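Local coordinates for flagellar motor switch protein FliG (Aquifex aeolicus, PDB 3HJL) that probably forms part of the rotor-mounted switch complex of the bacterial flagellar motor, which contacts chemotaxis proteins and motor components that set the direction of flagellar rotation, at residues A[131-134]-A[135-139]; A[180-183]-A[184-188]; A[208-211]-A[212-216]; A[256-260]-A[261-265]; A[265-268]-A[269-272]. All coordinates share one frame; numbering follows the deposited sequence.

Overall arrangement
All five contacts are local, each made of residues a few positions apart in an all-helical chain. Contacts 1 and 2 share the FliG middle domain and touch where Phe136 CZ meets Leu182 CD1 at 3.9 Å; contact 1 is partly buried, contact 2 a surface contact on the long helix 172-193. Contact 3, about 39 Å from contact 2 between centres, is also superficial and polar: a helix start held by an aspartate. Contacts 4 and 5, partly buried like contact 1, share Ile265 and bracket helix 260-268 in the C-terminal domain. Another aspartate caps its start, whereas within contact 5 its far end has only one weak backbone bond and an apolar touch.

Contact 1 of 5, residues A[131-134]-A[135-139]; sequences QTIA and LFLSQ
Gln131 of the EHPQR motif opens this stretch of helix 130-137, and its aliphatic part faces Leu135 one turn on: Gln131 CG lies 4.1 Å from Leu135 CD1, the two side chains running at a slant to each other. Leu135 also lays its CG over the backbone oxygen of Gln131, the acceptor for Leu135 N. Three more backbone bonds of the same i to i+4 kind follow, the straightest from Leu137 N to Ile133 O at 2.8 Å. Ile133 CG2 and Leu137 CD1 meet at 4.2 Å, with both side chains pointing the same way. Ser138 folds its hydroxyl back on the preceding turn: chi1 of 80° sets OG between its own N and carbonyl carbon, from where it donates to Leu135 O at 2.8 Å, coming from above the carbonyl plane. The same OG accepts Gln139 NE2 at 3.1 Å in a nearly straight bond of 174°, with OG close to the amide plane. With an alanine here Leu135 O would probably lose its hydroxyl donor, and the Gln139 amide would be freer to turn. Gln131 OE1 weakly accepts from Arg163, which belongs to the same motif. Ile133 and Leu137 pack on Val160 of helix 154-166, Leu137 also on helix 142-150, and Phe136 leans on Ala179 and Leu182 of helix 172-193.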
loop_
_atom_site.group_PDB
_atom_site.type_symbol
_atom_site.label_atom_id
_atom_site.label_comp_id
_atom_site.label_asym_id
_atom_site.label_seq_id
_atom_site.Cartn_x
_atom_site.Cartn_y
_atom_site.Cartn_z
ATOM N N GLN A 131 18.565 -5.014 -18.742
ATOM C CA GLN A 131 17.390 -4.479 -19.455
ATOM C C GLN A 131 16.448 -3.685 -18.542
ATOM O O GLN A 131 15.851 -2.703 -18.976
ATOM C CB GLN A 131 16.617 -5.614 -20.147
ATOM C CG GLN A 131 15.494 -5.149 -21.114
ATOM C CD GLN A 131 16.017 -4.388 -22.319
ATOM O OE1 GLN A 131 17.177 -4.522 -22.682
ATOM N NE2 GLN A 131 15.151 -3.596 -22.957
ATOM N N THR A 132 16.301 -4.136 -17.298
ATOM C CA THR A 132 15.508 -3.429 -16.277
ATOM C C THR A 132 16.151 -2.090 -15.892
ATOM O O THR A 132 15.446 -1.087 -15.710
ATOM C CB THR A 132 15.361 -4.301 -15.001
ATOM O OG1 THR A 132 14.910 -5.609 -15.376
ATOM C CG2 THR A 132 14.383 -3.693 -14.011
ATOM N N ILE A 133 17.484 -2.084 -15.770
ATOM C CA ILE A 133 18.228 -0.859 -15.435
ATOM C C ILE A 133 18.102 0.147 -16.594
ATOM O O ILE A 133 17.852 1.332 -16.366
ATOM C CB ILE A 133 19.735 -1.127 -15.156
ATOM C CG1 ILE A 133 19.928 -2.196 -14.059
ATOM C CG2 ILE A 133 20.427 0.172 -14.729
ATOM C CD1 ILE A 133 21.383 -2.509 -13.733
ATOM N N ALA A 134 18.216 -0.358 -17.827
ATOM C CA ALA A 134 18.101 0.455 -19.045
ATOM C C ALA A 134 16.717 1.074 -19.179
ATOM O O ALA A 134 16.596 2.257 -19.469
ATOM C CB ALA A 134 18.402 -0.389 -20.267
ATOM N N LEU A 135 15.681 0.259 -18.988
ATOM C CA LEU A 135 14.290 0.733 -19.028
ATOM C C LEU A 135 14.023 1.823 -17.987
ATOM O O LEU A 135 13.288 2.775 -18.262
ATOM C CB LEU A 135 13.302 -0.438 -18.836
ATOM C CG LEU A 135 13.075 -1.342 -20.051
ATOM C CD1 LEU A 135 12.582 -2.746 -19.637
ATOM C CD2 LEU A 135 12.097 -0.669 -21.005
ATOM N N PHE A 136 14.593 1.659 -16.795
ATOM C CA PHE A 136 14.466 2.646 -15.697
ATOM C C PHE A 136 15.224 3.946 -16.013
ATOM O O PHE A 136 14.666 5.040 -15.891
ATOM C CB PHE A 136 15.001 2.039 -14.389
ATOM C CG PHE A 136 14.771 2.898 -13.162
ATOM C CD1 PHE A 136 13.543 2.905 -12.531
ATOM C CD2 PHE A 136 15.805 3.640 -12.608
ATOM C CE1 PHE A 136 13.332 3.667 -11.393
ATOM C CE2 PHE A 136 15.599 4.418 -11.467
ATOM C CZ PHE A 136 14.365 4.422 -10.858
ATOM N N LEU A 137 16.490 3.818 -16.411
ATOM C CA LEU A 137 17.308 4.976 -16.758
ATOM C C LEU A 137 16.802 5.731 -17.985
ATOM O O LEU A 137 16.956 6.944 -18.043
ATOM C CB LEU A 137 18.792 4.600 -16.943
ATOM C CG LEU A 137 19.596 4.167 -15.704
ATOM C CD1 LEU A 137 21.069 4.073 -16.050
ATOM C CD2 LEU A 137 19.410 5.107 -14.541
ATOM N N SER A 138 16.168 5.033 -18.933
ATOM C CA SER A 138 15.585 5.681 -20.129
ATOM C C SER A 138 14.575 6.788 -19.780
ATOM O O SER A 138 14.407 7.716 -20.555
ATOM C CB SER A 138 14.882 4.660 -21.042
ATOM O OG SER A 138 13.575 4.335 -20.566
ATOM N N GLN A 139 13.911 6.669 -18.624
ATOM C CA GLN A 139 12.892 7.629 -18.176
ATOM C C GLN A 139 13.392 8.739 -17.258
ATOM O O GLN A 139 12.613 9.617 -16.903
ATOM C CB GLN A 139 11.753 6.875 -17.466
ATOM C CG GLN A 139 11.029 5.866 -18.338
ATOM C CD GLN A 139 10.458 6.496 -19.572
ATOM O OE1 GLN A 139 9.446 7.199 -19.518
ATOM N NE2 GLN A 139 11.121 6.277 -20.699
#

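Contact 2 of 5, residues A[180-183]-A[184-188]; sequences QILL and EEISS
Glu184 reaches back over the preceding turn toward Gln180 and Ile181. Its CG sits 3.3 Å from Gln180 O, which also accepts Glu184 N at 3.0 Å. With CG beside the backbone N (chi1 -71°) and the chain extended beyond it, the carboxylate is carried backward until OE1 lies 3.5 Å from Ile181 CD1, an approach of acid oxygen to methyl across slanting chains. Glu185 takes the opposite course: its N bonds to Ile181 O, its CB rests near that same oxygen, and the bent chain leads its carboxylate away from the turn. Ile186 carries the apolar part. Its N donates to Leu182 O, its CG1 approaches that oxygen to 3.2 Å, and its CD1 lies 3.3 Å from Leu182 CD2, tighter than methyl groups normally pack, so the exact spacing is doubtful. Shortening this side chain to an alanine is likely to open a gap beside Leu182 CD2 and to uncover Leu182 O. Ser187 closes the series through its N, 3.1 Å from Leu183 O. Leu182 and Ile186 both press on Leu124 of helix 118-125, while Leu182 and Leu183 reach Ile113 of helix 93-114. With these three apolar residues toward neighbouring helices and Glu184 exposed, helix 172-193 has broadly the pattern of an amphipathic helix.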
loop_
_atom_site.group_PDB
_atom_site.type_symbol
_atom_site.label_atom_id
_atom_site.label_comp_id
_atom_site.label_asym_id
_atom_site.label_seq_id
_atom_site.Cartn_x
_atom_site.Cartn_y
_atom_site.Cartn_z
ATOM N N GLN A 180 8.279 2.758 -7.841
ATOM C CA GLN A 180 7.558 2.654 -6.570
ATOM C C GLN A 180 8.099 1.537 -5.660
ATOM O O GLN A 180 8.159 1.709 -4.443
ATOM C CB GLN A 180 6.049 2.483 -6.806
ATOM C CG GLN A 180 5.393 3.701 -7.468
ATOM C CD GLN A 180 3.871 3.722 -7.354
ATOM O OE1 GLN A 180 3.162 3.298 -8.261
ATOM N NE2 GLN A 180 3.375 4.203 -6.234
ATOM N N ILE A 181 8.474 0.401 -6.245
ATOM C CA ILE A 181 9.142 -0.691 -5.497
ATOM C C ILE A 181 10.509 -0.237 -4.960
ATOM O O ILE A 181 10.925 -0.651 -3.869
ATOM C CB ILE A 181 9.333 -1.975 -6.381
ATOM C CG1 ILE A 181 7.983 -2.652 -6.664
ATOM C CG2 ILE A 181 10.306 -2.999 -5.718
ATOM C CD1 ILE A 181 7.256 -3.172 -5.421
ATOM N N LEU A 182 11.194 0.606 -5.729
ATOM C CA LEU A 182 12.498 1.149 -5.341
ATOM C C LEU A 182 12.298 2.148 -4.173
ATOM O O LEU A 182 13.064 2.128 -3.207
ATOM C CB LEU A 182 13.201 1.806 -6.558
ATOM C CG LEU A 182 14.739 1.983 -6.496
ATOM C CD1 LEU A 182 15.388 2.113 -7.885
ATOM C CD2 LEU A 182 15.123 3.179 -5.626
ATOM N N LEU A 183 11.230 2.953 -4.226
ATOM C CA LEU A 183 10.918 3.903 -3.138
ATOM C C LEU A 183 10.547 3.206 -1.829
ATOM O O LEU A 183 10.936 3.648 -0.764
ATOM C CB LEU A 183 9.808 4.875 -3.563
ATOM C CG LEU A 183 10.275 5.930 -4.571
ATOM C CD1 LEU A 183 9.098 6.596 -5.270
ATOM C CD2 LEU A 183 11.177 6.958 -3.869
ATOM N N GLU A 184 9.777 2.133 -1.930
ATOM C CA GLU A 184 9.442 1.271 -0.789
ATOM C C GLU A 184 10.652 0.532 -0.201
ATOM O O GLU A 184 10.715 0.300 1.004
ATOM C CB GLU A 184 8.398 0.236 -1.216
ATOM C CG GLU A 184 7.042 0.856 -1.452
ATOM C CD GLU A 184 6.040 -0.078 -2.114
ATOM O OE1 GLU A 184 6.432 -1.030 -2.836
ATOM O OE2 GLU A 184 4.839 0.168 -1.918
ATOM N N GLU A 185 11.578 0.126 -1.061
ATOM C CA GLU A 185 12.814 -0.514 -0.628
ATOM C C GLU A 185 13.714 0.469 0.142
ATOM O O GLU A 185 14.381 0.090 1.095
ATOM C CB GLU A 185 13.562 -1.079 -1.844
ATOM C CG GLU A 185 14.792 -1.928 -1.509
ATOM C CD GLU A 185 14.481 -3.085 -0.562
ATOM O OE1 GLU A 185 13.406 -3.712 -0.716
ATOM O OE2 GLU A 185 15.308 -3.356 0.338
ATOM N N ILE A 186 13.730 1.721 -0.297
ATOM C CA ILE A 186 14.475 2.792 0.369
ATOM C C ILE A 186 13.858 3.068 1.738
ATOM O O ILE A 186 14.567 3.255 2.729
ATOM C CB ILE A 186 14.462 4.095 -0.499
ATOM C CG1 ILE A 186 15.322 3.896 -1.748
ATOM C CG2 ILE A 186 14.983 5.295 0.299
ATOM C CD1 ILE A 186 15.062 4.891 -2.847
ATOM N N SER A 187 12.532 3.107 1.779
ATOM C CA SER A 187 11.775 3.272 3.028
ATOM C C SER A 187 12.006 2.093 3.987
ATOM O O SER A 187 12.093 2.275 5.205
ATOM C CB SER A 187 10.281 3.416 2.689
ATOM O OG SER A 187 9.500 3.580 3.849
ATOM N N SER A 188 12.143 0.895 3.423
ATOM C CA SER A 188 12.419 -0.333 4.197
ATOM C C SER A 188 13.847 -0.377 4.740
ATOM O O SER A 188 14.065 -0.839 5.854
ATOM C CB SER A 188 12.157 -1.574 3.329
ATOM O OG SER A 188 12.703 -2.737 3.908
#

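Contact 3 of 5, residues A[208-211]-A[212-216]; sequences NTLD and KETRE
Asp211 and Thr214 mark the start of helix 212-225, where Asp211 holds the N-cap position just after the chain has left helix 199-209 at Leu210. Asp211 grips the first turn by side chain and backbone together. Its chi1 of 75° sets CG between its own N and carbonyl carbon, from where OD1 accepts the hydroxyl OG1 of Thr214 at 2.8 Å, on the syn side and slightly out of the carboxylate plane; the two side chains cross at about a right angle. Through its backbone oxygen Asp211 also accepts Arg215 N at 2.9 Å in an almost straight bond of 172°. The other carboxylate oxygen, OD2, comes within 3.6 Å of Glu213 OE1. These two acids would probably repel each other and may raise each other's affinity for a proton, although the helix start should ease their negative charge.

Leu210 contributes the apolar part: its CD2 touches Thr214 CG2 at 3.8 Å, the methyl of the same threonine whose hydroxyl serves the aspartate. Its backbone oxygen serves Arg215. The arginine, bent at chi3, brings its guanidinium back to the helix start, with Lys212 CA against one face, offset toward the rim. Arg215 NE also makes a weak bond to Leu207 O of helix 199-209, a light tie between the two helices. At the guanidinium edge, in its plane, Leu210 O receives two weak bonds, from Arg215 NE at 3.4 Å and from Arg215 NH2 at 3.5 Å.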
loop_
_atom_site.group_PDB
_atom_site.type_symbol
_atom_site.label_atom_id
_atom_site.label_comp_id
_atom_site.label_asym_id
_atom_site.label_seq_id
_atom_site.Cartn_x
_atom_site.Cartn_y
_atom_site.Cartn_z
ATOM N N ASN A 208 3.387 9.299 32.574
ATOM C CA ASN A 208 3.546 8.984 34.006
ATOM C C ASN A 208 4.377 10.014 34.764
ATOM O O ASN A 208 4.252 10.115 35.976
ATOM C CB ASN A 208 4.173 7.594 34.201
ATOM C CG ASN A 208 3.212 6.462 33.873
ATOM O OD1 ASN A 208 1.983 6.627 33.914
ATOM N ND2 ASN A 208 3.768 5.290 33.579
ATOM N N THR A 209 5.260 10.728 34.059
ATOM C CA THR A 209 6.036 11.827 34.642
ATOM C C THR A 209 5.193 13.120 34.725
ATOM O O THR A 209 5.358 13.910 35.661
ATOM C CB THR A 209 7.320 12.076 33.831
ATOM O OG1 THR A 209 8.060 10.852 33.730
ATOM C CG2 THR A 209 8.185 13.150 34.487
ATOM N N LEU A 210 4.338 13.346 33.719
ATOM C CA LEU A 210 3.373 14.474 33.714
ATOM C C LEU A 210 2.377 14.345 34.872
ATOM O O LEU A 210 2.022 13.232 35.253
ATOM C CB LEU A 210 2.572 14.508 32.391
ATOM C CG LEU A 210 3.094 15.234 31.147
ATOM C CD1 LEU A 210 4.545 15.009 30.930
ATOM C CD2 LEU A 210 2.301 14.789 29.925
ATOM N N ASP A 211 1.910 15.474 35.406
ATOM C CA ASP A 211 0.920 15.454 36.489
ATOM C C ASP A 211 -0.444 14.990 35.947
ATOM O O ASP A 211 -0.758 15.219 34.775
ATOM C CB ASP A 211 0.815 16.822 37.190
ATOM C CG ASP A 211 0.064 17.858 36.370
ATOM O OD1 ASP A 211 0.422 18.065 35.194
ATOM O OD2 ASP A 211 -0.862 18.491 36.924
ATOM N N LYS A 212 -1.232 14.333 36.804
ATOM C CA LYS A 212 -2.513 13.707 36.407
ATOM C C LYS A 212 -3.433 14.588 35.559
ATOM O O LYS A 212 -4.044 14.097 34.616
ATOM C CB LYS A 212 -3.278 13.187 37.638
ATOM C CG LYS A 212 -4.470 12.277 37.301
ATOM C CD LYS A 212 -5.267 11.897 38.535
ATOM C CE LYS A 212 -6.536 11.143 38.156
ATOM N NZ LYS A 212 -7.453 10.928 39.325
ATOM N N GLU A 213 -3.523 15.875 35.890
ATOM C CA GLU A 213 -4.343 16.821 35.119
ATOM C C GLU A 213 -3.922 16.856 33.643
ATOM O O GLU A 213 -4.750 16.664 32.753
ATOM C CB GLU A 213 -4.244 18.228 35.713
ATOM C CG GLU A 213 -4.867 18.378 37.102
ATOM C CD GLU A 213 -4.716 19.785 37.669
ATOM O OE1 GLU A 213 -3.781 20.506 37.250
ATOM O OE2 GLU A 213 -5.525 20.164 38.549
ATOM N N THR A 214 -2.628 17.060 33.400
ATOM C CA THR A 214 -2.086 17.092 32.036
ATOM C C THR A 214 -2.147 15.714 31.377
ATOM O O THR A 214 -2.611 15.586 30.245
ATOM C CB THR A 214 -0.612 17.568 32.017
ATOM O OG1 THR A 214 -0.501 18.831 32.678
ATOM C CG2 THR A 214 -0.105 17.700 30.582
ATOM N N ARG A 215 -1.640 14.705 32.091
ATOM C CA ARG A 215 -1.614 13.303 31.625
ATOM C C ARG A 215 -2.975 12.784 31.159
ATOM O O ARG A 215 -3.068 12.162 30.099
ATOM C CB ARG A 215 -1.042 12.386 32.731
ATOM C CG ARG A 215 -1.539 10.924 32.733
ATOM C CD ARG A 215 -0.690 10.023 33.622
ATOM N NE ARG A 215 -0.229 10.695 34.844
ATOM C CZ ARG A 215 -0.830 10.658 36.036
ATOM N NH1 ARG A 215 -1.953 9.958 36.255
ATOM N NH2 ARG A 215 -0.286 11.342 37.041
ATOM N N GLU A 216 -4.008 13.007 31.969
ATOM C CA GLU A 216 -5.359 12.522 31.659
ATOM C C GLU A 216 -6.036 13.290 30.525
ATOM O O GLU A 216 -6.785 12.695 29.750
ATOM C CB GLU A 216 -6.246 12.533 32.910
ATOM C CG GLU A 216 -5.807 11.540 33.980
ATOM C CD GLU A 216 -6.032 10.104 33.564
ATOM O OE1 GLU A 216 -7.209 9.736 33.380
ATOM O OE2 GLU A 216 -5.038 9.343 33.424
#

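Contact 4 of 5, residues A[256-260]-A[261-265]; sequences KVVDK and NTLMI
Val258 makes the first touch, its CG2 meeting Leu263 CD2 at 4.2 Å as the loop after helix 248-255 turns into helix 260-268. Val258 also packs on Ile315 of helix 302-320. Asp259 comes next and does most of the polar work. Its CG is anti to the backbone N (chi1 174°), which brings OD2 to the first turn to take two donors from Thr262. Thr262 OG1 lies 3.2 Å from Asp259 OD2, on its anti lone pair, and Thr262 N, also 3.2 Å from Asp259 OD2, comes from above the carboxylate plane. One oxygen thus fixes both the main chain and the side chain of Thr262, and Asp259 CB lies 3.6 Å from Thr262 OG1. The backbone oxygen of Asp259 accepts Leu263 N at 3.0 Å, the opening bond in the helical pattern. Lys260 follows, and its O receives Met264 N at 2.8 Å. Its fully extended chain passes Met264 at a slant, CE 3.8 Å from the sulfur SD, before its amine reaches a salt bridge with Asp293 of helix 284-296. Met264 packs on Phe290 and Met294 of that helix. An aspartate that accepts the backbone N-H three residues on is the classic N-cap, and here it caps the N-terminus of helix 260-268 of the FliG C-terminal domain.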
loop_
_atom_site.group_PDB
_atom_site.type_symbol
_atom_site.label_atom_id
_atom_site.label_comp_id
_atom_site.label_asym_id
_atom_site.label_seq_id
_atom_site.Cartn_x
_atom_site.Cartn_y
_atom_site.Cartn_z
ATOM N N LYS A 256 -7.227 -9.656 48.130
ATOM C CA LYS A 256 -8.666 -9.714 48.443
ATOM C C LYS A 256 -9.577 -9.876 47.201
ATOM O O LYS A 256 -10.678 -10.394 47.326
ATOM C CB LYS A 256 -9.094 -8.466 49.240
ATOM C CG LYS A 256 -8.632 -8.475 50.697
ATOM C CD LYS A 256 -8.860 -7.134 51.390
ATOM C CE LYS A 256 -8.448 -7.198 52.864
ATOM N NZ LYS A 256 -8.437 -5.862 53.526
ATOM N N VAL A 257 -9.099 -9.473 46.018
ATOM C CA VAL A 257 -9.912 -9.484 44.776
ATOM C C VAL A 257 -9.487 -10.532 43.731
ATOM O O VAL A 257 -10.353 -11.191 43.147
ATOM C CB VAL A 257 -9.964 -8.071 44.102
ATOM C CG1 VAL A 257 -8.583 -7.508 43.890
ATOM C CG2 VAL A 257 -10.726 -8.126 42.777
ATOM N N VAL A 258 -8.179 -10.678 43.486
ATOM C CA VAL A 258 -7.696 -11.629 42.461
ATOM C C VAL A 258 -7.976 -13.102 42.793
ATOM O O VAL A 258 -7.935 -13.517 43.950
ATOM C CB VAL A 258 -6.157 -11.485 42.112
ATOM C CG1 VAL A 258 -5.881 -10.183 41.420
ATOM C CG2 VAL A 258 -5.271 -11.653 43.346
ATOM N N ASP A 259 -8.276 -13.866 41.745
ATOM C CA ASP A 259 -8.444 -15.311 41.828
ATOM C C ASP A 259 -7.070 -15.947 42.090
ATOM O O ASP A 259 -6.047 -15.466 41.574
ATOM C CB ASP A 259 -9.026 -15.819 40.500
ATOM C CG ASP A 259 -9.101 -17.324 40.424
ATOM O OD1 ASP A 259 -9.611 -17.955 41.377
ATOM O OD2 ASP A 259 -8.681 -17.877 39.386
ATOM N N LYS A 260 -7.056 -17.002 42.908
ATOM C CA LYS A 260 -5.828 -17.726 43.268
ATOM C C LYS A 260 -5.149 -18.362 42.052
ATOM O O LYS A 260 -3.929 -18.253 41.896
ATOM C CB LYS A 260 -6.132 -18.822 44.317
ATOM C CG LYS A 260 -4.914 -19.695 44.689
ATOM C CD LYS A 260 -5.228 -20.758 45.724
ATOM C CE LYS A 260 -4.035 -21.703 45.858
ATOM N NZ LYS A 260 -4.074 -22.525 47.085
ATOM N N ASN A 261 -5.934 -19.053 41.225
ATOM C CA ASN A 261 -5.407 -19.729 40.037
ATOM C C ASN A 261 -4.810 -18.725 39.046
ATOM O O ASN A 261 -3.736 -18.965 38.492
ATOM C CB ASN A 261 -6.487 -20.589 39.343
ATOM C CG ASN A 261 -7.029 -21.714 40.238
ATOM O OD1 ASN A 261 -6.316 -22.261 41.085
ATOM N ND2 ASN A 261 -8.297 -22.069 40.035
ATOM N N THR A 262 -5.500 -17.602 38.838
ATOM C CA THR A 262 -4.994 -16.526 37.968
ATOM C C THR A 262 -3.664 -15.977 38.481
ATOM O O THR A 262 -2.715 -15.829 37.708
ATOM C CB THR A 262 -6.002 -15.358 37.854
ATOM O OG1 THR A 262 -7.258 -15.854 37.374
ATOM C CG2 THR A 262 -5.484 -14.277 36.904
ATOM N N LEU A 263 -3.591 -15.711 39.788
ATOM C CA LEU A 263 -2.355 -15.201 40.408
ATOM C C LEU A 263 -1.210 -16.225 40.352
ATOM O O LEU A 263 -0.071 -15.859 40.117
ATOM C CB LEU A 263 -2.610 -14.782 41.865
ATOM C CG LEU A 263 -1.459 -14.044 42.563
ATOM C CD1 LEU A 263 -1.191 -12.718 41.866
ATOM C CD2 LEU A 263 -1.734 -13.830 44.045
ATOM N N MET A 264 -1.512 -17.488 40.635
ATOM C CA MET A 264 -0.518 -18.562 40.544
ATOM C C MET A 264 0.111 -18.631 39.163
ATOM O O MET A 264 1.336 -18.658 39.037
ATOM C CB MET A 264 -1.150 -19.928 40.847
ATOM C CG MET A 264 -1.232 -20.264 42.324
ATOM S SD MET A 264 -1.884 -21.893 42.728
ATOM C CE MET A 264 -1.357 -22.869 41.340
ATOM N N ILE A 265 -0.749 -18.680 38.143
ATOM C CA ILE A 265 -0.334 -18.771 36.739
ATOM C C ILE A 265 0.491 -17.553 36.322
ATOM O O ILE A 265 1.536 -17.700 35.682
ATOM C CB ILE A 265 -1.564 -18.920 35.796
ATOM C CG1 ILE A 265 -2.243 -20.286 35.994
ATOM C CG2 ILE A 265 -1.145 -18.775 34.324
ATOM C CD1 ILE A 265 -1.476 -21.450 35.374
#

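Contact 5 of 5, residues A[265-268]-A[269-272]; sequences IALL and GAPE
Leu267 meets Ala270 where helix 260-268 gives way to the loop before helix 272-279. Followed outward, Leu267 CB lies 4.4 Å from Ala270 CB, only a loose approach. CG stands beside the backbone N (chi1 -69°), and from there the branches part. Leu267 CD2 reaches forward to Ala270 CB at 3.8 Å, the one branch that touches it. The Leu267 side chain also packs on Phe290 and Met294 of helix 284-296. Ala270 in turn fits its CB against the backbone of Leu267, 3.7 Å from CA and 3.5 Å from O. That oxygen of Leu267 also accepts Ala270 N at 3.2 Å, a weak bond that spans three residues near the end of the helix. Gly269 makes the turn between them. Gln309 of helix 302-320 donates its side-chain amide to Ala266 O and, weakly, to Gly269 O, tying the end of the helix to its neighbour. With one weak hydrogen bond and a single pair of methyl groups in touch, the local hold is light and mostly apolar, so the chain's course here probably owes much to the neighbouring helices.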
loop_
_atom_site.group_PDB
_atom_site.type_symbol
_atom_site.label_atom_id
_atom_site.label_comp_id
_atom_site.label_asym_id
_atom_site.label_seq_id
_atom_site.Cartn_x
_atom_site.Cartn_y
_atom_site.Cartn_z
ATOM N N ILE A 265 -0.749 -18.680 38.143
ATOM C CA ILE A 265 -0.334 -18.771 36.739
ATOM C C ILE A 265 0.491 -17.553 36.322
ATOM O O ILE A 265 1.536 -17.700 35.682
ATOM C CB ILE A 265 -1.564 -18.920 35.796
ATOM C CG1 ILE A 265 -2.243 -20.286 35.994
ATOM C CG2 ILE A 265 -1.145 -18.775 34.324
ATOM C CD1 ILE A 265 -1.476 -21.450 35.374
ATOM N N ALA A 266 0.014 -16.361 36.696
ATOM C CA ALA A 266 0.725 -15.095 36.456
ATOM C C ALA A 266 2.123 -15.087 37.050
ATOM O O ALA A 266 3.057 -14.550 36.442
ATOM C CB ALA A 266 -0.066 -13.927 37.027
ATOM N N LEU A 267 2.252 -15.649 38.250
ATOM C CA LEU A 267 3.530 -15.678 38.956
ATOM C C LEU A 267 4.531 -16.714 38.439
ATOM O O LEU A 267 5.700 -16.629 38.771
ATOM C CB LEU A 267 3.319 -15.814 40.467
ATOM C CG LEU A 267 2.708 -14.595 41.185
ATOM C CD1 LEU A 267 2.517 -14.899 42.633
ATOM C CD2 LEU A 267 3.562 -13.341 41.039
ATOM N N LEU A 268 4.088 -17.664 37.611
ATOM C CA LEU A 268 5.009 -18.643 36.996
ATOM C C LEU A 268 6.061 -17.958 36.130
ATOM O O LEU A 268 7.233 -18.331 36.167
ATOM C CB LEU A 268 4.256 -19.670 36.136
ATOM C CG LEU A 268 3.408 -20.729 36.826
ATOM C CD1 LEU A 268 2.686 -21.562 35.773
ATOM C CD2 LEU A 268 4.274 -21.623 37.710
ATOM N N GLY A 269 5.633 -16.955 35.359
ATOM C CA GLY A 269 6.543 -16.154 34.528
ATOM C C GLY A 269 6.940 -14.821 35.151
ATOM O O GLY A 269 7.280 -13.881 34.421
ATOM N N ALA A 270 6.928 -14.744 36.490
ATOM C CA ALA A 270 7.238 -13.509 37.220
ATOM C C ALA A 270 8.609 -13.615 37.893
ATOM O O ALA A 270 9.034 -14.725 38.248
ATOM C CB ALA A 270 6.171 -13.235 38.268
ATOM N N PRO A 271 9.319 -12.466 38.058
ATOM C CA PRO A 271 10.581 -12.472 38.806
ATOM C C PRO A 271 10.388 -12.861 40.267
ATOM O O PRO A 271 9.294 -12.697 40.810
ATOM C CB PRO A 271 11.058 -11.019 38.703
ATOM C CG PRO A 271 10.356 -10.463 37.535
ATOM C CD PRO A 271 9.036 -11.129 37.501
ATOM N N GLU A 272 11.455 -13.340 40.896
ATOM C CA GLU A 272 11.384 -13.880 42.256
ATOM C C GLU A 272 10.951 -12.849 43.300
ATOM O O GLU A 272 10.220 -13.185 44.240
ATOM C CB GLU A 272 12.734 -14.506 42.660
ATOM C CG GLU A 272 12.697 -15.364 43.934
ATOM C CD GLU A 272 11.701 -16.519 43.851
ATOM O OE1 GLU A 272 11.001 -16.774 44.857
ATOM O OE2 GLU A 272 11.590 -17.142 42.769
#